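PDB 5DS0: peptidase M42 from Thaumarchaeota archaeon SCGC AB-539-E09, which probably removes amino acids from the N-termini of peptides as a cobalt-bound, dodecameric TET aminopeptidase of the M42 family. Local coordinates for residues Phe278-Leu290 with Asn338-Leu350. Sequence-based numbering, arbitrary orientation.
Sequences FVINVAKQAQIPL and NAIRLVIELIKRL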
loop_
_atom_site.group_PDB
_atom_site.type_symbol
_atom_site.label_atom_id
_atom_site.label_comp_id
_atom_site.label_asym_id
_atom_site.label_seq_id
_atom_site.Cartn_x
_atom_site.Cartn_y
_atom_site.Cartn_z
ATOM N N PHE C 278 16.930 -17.366 -48.076
ATOM C CA PHE C 278 18.137 -17.256 -48.865
ATOM C C PHE C 278 19.378 -17.187 -47.987
ATOM O O PHE C 278 20.338 -17.936 -48.186
ATOM C CB PHE C 278 18.032 -16.015 -49.751
ATOM C CG PHE C 278 19.287 -15.679 -50.516
ATOM C CD1 PHE C 278 19.614 -16.356 -51.686
ATOM C CD2 PHE C 278 20.128 -14.655 -50.080
ATOM C CE1 PHE C 278 20.758 -16.033 -52.397
ATOM C CE2 PHE C 278 21.275 -14.329 -50.790
ATOM C CZ PHE C 278 21.589 -15.019 -51.950
ATOM N N VAL C 279 19.348 -16.320 -46.992
ATOM C CA VAL C 279 20.477 -16.184 -46.076
ATOM C C VAL C 279 20.729 -17.480 -45.289
ATOM O O VAL C 279 21.867 -17.918 -45.152
ATOM C CB VAL C 279 20.261 -15.016 -45.097
ATOM C CG1 VAL C 279 21.402 -14.938 -44.090
ATOM C CG2 VAL C 279 20.148 -13.707 -45.858
ATOM N N ILE C 280 19.668 -18.094 -44.787
ATOM C CA ILE C 280 19.801 -19.336 -44.049
ATOM C C ILE C 280 20.501 -20.400 -44.893
ATOM O O ILE C 280 21.373 -21.116 -44.383
ATOM C CB ILE C 280 18.434 -19.858 -43.548
ATOM C CG1 ILE C 280 17.938 -18.978 -42.396
ATOM C CG2 ILE C 280 18.533 -21.291 -43.053
ATOM C CD1 ILE C 280 16.467 -19.134 -42.083
ATOM N N ASN C 281 20.138 -20.484 -46.174
ATOM C CA ASN C 281 20.711 -21.492 -47.074
ATOM C C ASN C 281 22.134 -21.172 -47.474
ATOM O O ASN C 281 22.989 -22.055 -47.481
ATOM C CB ASN C 281 19.862 -21.669 -48.322
ATOM C CG ASN C 281 18.482 -22.220 -48.008
ATOM O OD1 ASN C 281 18.248 -22.830 -46.956
ATOM N ND2 ASN C 281 17.540 -21.982 -48.911
ATOM N N VAL C 282 22.401 -19.912 -47.790
ATOM C CA VAL C 282 23.751 -19.519 -48.120
ATOM C C VAL C 282 24.695 -19.860 -46.969
ATOM O O VAL C 282 25.799 -20.365 -47.191
ATOM C CB VAL C 282 23.833 -18.026 -48.462
ATOM C CG1 VAL C 282 25.283 -17.552 -48.527
ATOM C CG2 VAL C 282 23.137 -17.762 -49.793
ATOM N N ALA C 283 24.249 -19.599 -45.743
ATOM C CA ALA C 283 25.057 -19.868 -44.561
ATOM C C ALA C 283 25.290 -21.360 -44.368
ATOM O O ALA C 283 26.401 -21.778 -44.066
ATOM C CB ALA C 283 24.404 -19.273 -43.327
ATOM N N LYS C 284 24.242 -22.153 -44.546
ATOM C CA LYS C 284 24.340 -23.607 -44.403
ATOM C C LYS C 284 25.297 -24.200 -45.424
ATOM O O LYS C 284 26.111 -25.055 -45.098
ATOM C CB LYS C 284 22.973 -24.261 -44.583
ATOM C CG LYS C 284 22.956 -25.704 -44.148
ATOM C CD LYS C 284 21.677 -26.405 -44.545
ATOM C CE LYS C 284 21.658 -27.802 -43.941
ATOM N NZ LYS C 284 20.555 -28.629 -44.505
ATOM N N GLN C 285 25.161 -23.742 -46.662
ATOM C CA GLN C 285 25.984 -24.179 -47.769
ATOM C C GLN C 285 27.445 -23.788 -47.578
ATOM O O GLN C 285 28.339 -24.572 -47.886
ATOM C CB GLN C 285 25.433 -23.586 -49.058
ATOM C CG GLN C 285 26.112 -24.050 -50.340
ATOM C CD GLN C 285 25.622 -23.278 -51.561
ATOM O OE1 GLN C 285 25.235 -22.096 -51.465
ATOM N NE2 GLN C 285 25.670 -23.927 -52.724
ATOM N N ALA C 286 27.686 -22.591 -47.052
ATOM C CA ALA C 286 29.045 -22.125 -46.747
ATOM C C ALA C 286 29.570 -22.606 -45.387
ATOM O O ALA C 286 30.679 -22.250 -44.998
ATOM C CB ALA C 286 29.084 -20.614 -46.797
ATOM N N GLN C 287 28.771 -23.409 -44.685
ATOM C CA GLN C 287 29.111 -23.938 -43.372
ATOM C C GLN C 287 29.454 -22.858 -42.340
ATOM O O GLN C 287 30.304 -23.046 -41.471
ATOM C CB GLN C 287 30.241 -24.941 -43.476
ATOM C CG GLN C 287 29.835 -26.189 -44.209
ATOM C CD GLN C 287 30.858 -27.304 -44.058
ATOM O OE1 GLN C 287 32.050 -27.068 -43.822
ATOM N NE2 GLN C 287 30.382 -28.536 -44.124
ATOM N N ILE C 288 28.732 -21.750 -42.395
ATOM C CA ILE C 288 28.887 -20.677 -41.429
ATOM C C ILE C 288 27.788 -20.803 -40.391
ATOM O O ILE C 288 26.604 -20.754 -40.737
ATOM C CB ILE C 288 28.791 -19.316 -42.124
ATOM C CG1 ILE C 288 29.976 -19.151 -43.080
ATOM C CG2 ILE C 288 28.785 -18.198 -41.110
ATOM C CD1 ILE C 288 29.831 -18.025 -44.083
ATOM N N PRO C 289 28.162 -20.970 -39.114
ATOM C CA PRO C 289 27.135 -21.094 -38.075
ATOM C C PRO C 289 26.268 -19.834 -38.002
ATOM O O PRO C 289 26.787 -18.716 -38.139
ATOM C CB PRO C 289 27.951 -21.264 -36.795
ATOM C CG PRO C 289 29.255 -20.597 -37.082
ATOM C CD PRO C 289 29.512 -20.830 -38.541
ATOM N N LEU C 290 24.967 -20.012 -37.817
ATOM C CA LEU C 290 24.032 -18.908 -37.889
ATOM C C LEU C 290 22.921 -19.097 -36.867
ATOM O O LEU C 290 22.246 -20.118 -36.876
ATOM C CB LEU C 290 23.454 -18.846 -39.292
ATOM C CG LEU C 290 22.531 -17.669 -39.572
ATOM C CD1 LEU C 290 23.308 -16.361 -39.600
ATOM C CD2 LEU C 290 21.797 -17.868 -40.889
ATOM N N ASN C 338 33.046 -14.508 -39.051
ATOM C CA ASN C 338 32.016 -15.258 -39.748
ATOM C C ASN C 338 30.953 -14.367 -40.355
ATOM O O ASN C 338 30.382 -14.706 -41.391
ATOM C CB ASN C 338 31.369 -16.287 -38.820
ATOM C CG ASN C 338 32.151 -17.577 -38.748
ATOM O OD1 ASN C 338 32.804 -17.979 -39.711
ATOM N ND2 ASN C 338 32.058 -18.256 -37.622
ATOM N N ALA C 339 30.654 -13.252 -39.706
ATOM C CA ALA C 339 29.710 -12.302 -40.281
ATOM C C ALA C 339 30.274 -11.717 -41.557
ATOM O O ALA C 339 29.560 -11.542 -42.537
ATOM C CB ALA C 339 29.398 -11.198 -39.291
ATOM N N ILE C 340 31.575 -11.437 -41.553
ATOM C CA ILE C 340 32.236 -10.935 -42.751
ATOM C C ILE C 340 32.174 -11.989 -43.860
ATOM O O ILE C 340 31.786 -11.685 -44.988
ATOM C CB ILE C 340 33.696 -10.531 -42.497
ATOM C CG1 ILE C 340 33.760 -9.315 -41.585
ATOM C CG2 ILE C 340 34.367 -10.216 -43.825
ATOM C CD1 ILE C 340 35.142 -9.080 -41.023
ATOM N N ARG C 341 32.538 -13.230 -43.537
ATOM C CA ARG C 341 32.451 -14.323 -44.505
ATOM C C ARG C 341 31.041 -14.424 -45.080
ATOM O O ARG C 341 30.861 -14.517 -46.291
ATOM C CB ARG C 341 32.821 -15.650 -43.868
ATOM C CG ARG C 341 34.299 -15.845 -43.634
ATOM C CD ARG C 341 34.568 -17.220 -43.045
ATOM N NE ARG C 341 35.778 -17.244 -42.208
ATOM C CZ ARG C 341 36.983 -17.716 -42.578
ATOM N NH1 ARG C 341 37.996 -17.707 -41.705
ATOM N NH2 ARG C 341 37.209 -18.146 -43.825
ATOM N N LEU C 342 30.049 -14.396 -44.207
ATOM C CA LEU C 342 28.673 -14.573 -44.628
ATOM C C LEU C 342 28.211 -13.485 -45.602
ATOM O O LEU C 342 27.590 -13.801 -46.618
ATOM C CB LEU C 342 27.744 -14.596 -43.413
ATOM C CG LEU C 342 26.253 -14.720 -43.719
ATOM C CD1 LEU C 342 25.953 -15.997 -44.485
ATOM C CD2 LEU C 342 25.443 -14.662 -42.433
ATOM N N VAL C 343 28.508 -12.225 -45.285
ATOM C CA VAL C 343 28.053 -11.104 -46.121
ATOM C C VAL C 343 28.676 -11.208 -47.518
ATOM O O VAL C 343 27.998 -10.964 -48.511
ATOM C CB VAL C 343 28.271 -9.658 -45.526
ATOM C CG1 VAL C 343 27.236 -9.324 -44.459
ATOM C CG2 VAL C 343 29.657 -9.446 -44.957
ATOM N N ILE C 344 29.935 -11.625 -47.595
ATOM C CA ILE C 344 30.588 -11.823 -48.876
ATOM C C ILE C 344 29.868 -12.888 -49.705
ATOM O O ILE C 344 29.544 -12.654 -50.868
ATOM C CB ILE C 344 32.073 -12.170 -48.684
ATOM C CG1 ILE C 344 32.838 -10.917 -48.227
ATOM C CG2 ILE C 344 32.686 -12.709 -49.967
ATOM C CD1 ILE C 344 34.251 -11.166 -47.744
ATOM N N GLU C 345 29.597 -14.043 -49.102
ATOM C CA GLU C 345 28.893 -15.109 -49.808
ATOM C C GLU C 345 27.541 -14.641 -50.317
ATOM O O GLU C 345 27.109 -15.033 -51.392
ATOM C CB GLU C 345 28.692 -16.329 -48.909
ATOM C CG GLU C 345 29.964 -17.017 -48.446
ATOM C CD GLU C 345 30.955 -17.249 -49.565
ATOM O OE1 GLU C 345 30.635 -17.992 -50.521
ATOM O OE2 GLU C 345 32.070 -16.714 -49.467
ATOM N N LEU C 346 26.851 -13.834 -49.529
ATOM C CA LEU C 346 25.540 -13.330 -49.931
ATOM C C LEU C 346 25.685 -12.435 -51.142
ATOM O O LEU C 346 24.998 -12.622 -52.143
ATOM C CB LEU C 346 24.886 -12.541 -48.805
ATOM C CG LEU C 346 24.522 -13.344 -47.563
ATOM C CD1 LEU C 346 24.082 -12.396 -46.470
ATOM C CD2 LEU C 346 23.426 -14.348 -47.854
ATOM N N ILE C 347 26.597 -11.483 -51.053
ATOM C CA ILE C 347 26.814 -10.539 -52.135
ATOM C C ILE C 347 27.208 -11.238 -53.441
ATOM O O ILE C 347 26.765 -10.841 -54.513
ATOM C CB ILE C 347 27.873 -9.493 -51.721
ATOM C CG1 ILE C 347 27.289 -8.576 -50.657
ATOM C CG2 ILE C 347 28.338 -8.658 -52.906
ATOM C CD1 ILE C 347 28.335 -7.837 -49.871
ATOM N N LYS C 348 28.060 -12.255 -53.350
ATOM C CA LYS C 348 28.423 -13.052 -54.514
ATOM C C LYS C 348 27.205 -13.567 -55.267
ATOM O O LYS C 348 27.198 -13.562 -56.494
ATOM C CB LYS C 348 29.304 -14.232 -54.111
ATOM C CG LYS C 348 30.779 -13.873 -53.977
ATOM C CD LYS C 348 31.653 -14.957 -53.347
ATOM C CE LYS C 348 31.833 -16.141 -54.262
ATOM N NZ LYS C 348 32.247 -17.330 -53.471
ATOM N N ARG C 349 26.164 -13.969 -54.535
ATOM C CA ARG C 349 25.003 -14.643 -55.119
ATOM C C ARG C 349 23.771 -13.767 -55.360
ATOM O O ARG C 349 22.760 -14.240 -55.888
ATOM C CB ARG C 349 24.604 -15.815 -54.237
ATOM C CG ARG C 349 25.601 -16.957 -54.229
ATOM C CD ARG C 349 25.295 -17.926 -53.088
ATOM N NE ARG C 349 26.256 -19.021 -53.004
ATOM C CZ ARG C 349 27.516 -18.906 -52.583
ATOM N NH1 ARG C 349 28.017 -17.730 -52.194
ATOM N NH2 ARG C 349 28.296 -19.980 -52.563
ATOM N N LEU C 350 23.835 -12.498 -54.980
ATOM C CA LEU C 350 22.670 -11.609 -55.127
ATOM C C LEU C 350 22.638 -10.945 -56.504
ATOM O O LEU C 350 22.918 -9.757 -56.634
ATOM C CB LEU C 350 22.639 -10.549 -54.013
ATOM C CG LEU C 350 22.197 -11.019 -52.623
ATOM C CD1 LEU C 350 22.503 -9.954 -51.588
ATOM C CD2 LEU C 350 20.715 -11.363 -52.583
#
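V282 is the knob of this helix pair, set into a hole formed by L342, E345, L346 and R349. Its CG1 meets E345 CB at 3.6 Å, while CG2 lies against R349 CD and CB rests on L346 CD2. That same leucine methyl is shared with F278, whose CE2 approaches L346 CD2 to 3.6 Å and also touches L350 CD2; R349 CB sits at the edge of the ring, near its plane. With CG placed opposite the backbone N (chi1 173°), the ring reaches across to L346, R349 and L350. Toward the other end L342 takes over, its CD1 on A283 CB (3.8 Å) and its CD2 on L290 CD1. I288 lays its CD1 over the backbone of the second helix, 3.6 Å from L342 N, and P289 CG and CD touch N338 ND2.

No hydrogen bond joins the two segments; the nearby side-chain bonds lie within 338-350. R349 NH1 donates to E345 O (3.0 Å), which lies in the guanidinium plane, and to E345 OE1 (3.1 Å), met from above the carboxylate plane; K348 adds a weaker bridge to OE1. A methionine in place of R349 would probably leave E345 O without its NH1 donor and E345 OE1 with only the weak K348 bridge within 338-350. The turn carrying I288 is set by a Schellman motif at Q287, with I288 N bonded to A283 O at 2.9 Å. Beneath the pair, V279 and L346 both touch strand 314-322, and F358 meets the F278 ring edge-to-face. The axes of 278-285 and 338-349 cross at 113°, 9.7 Å apart at closest approach: a crossed helix pair with a single knob-into-hole, on the mixed sheet of the M42 catalytic domain, where helix 273-285 packs beside helix 333-349.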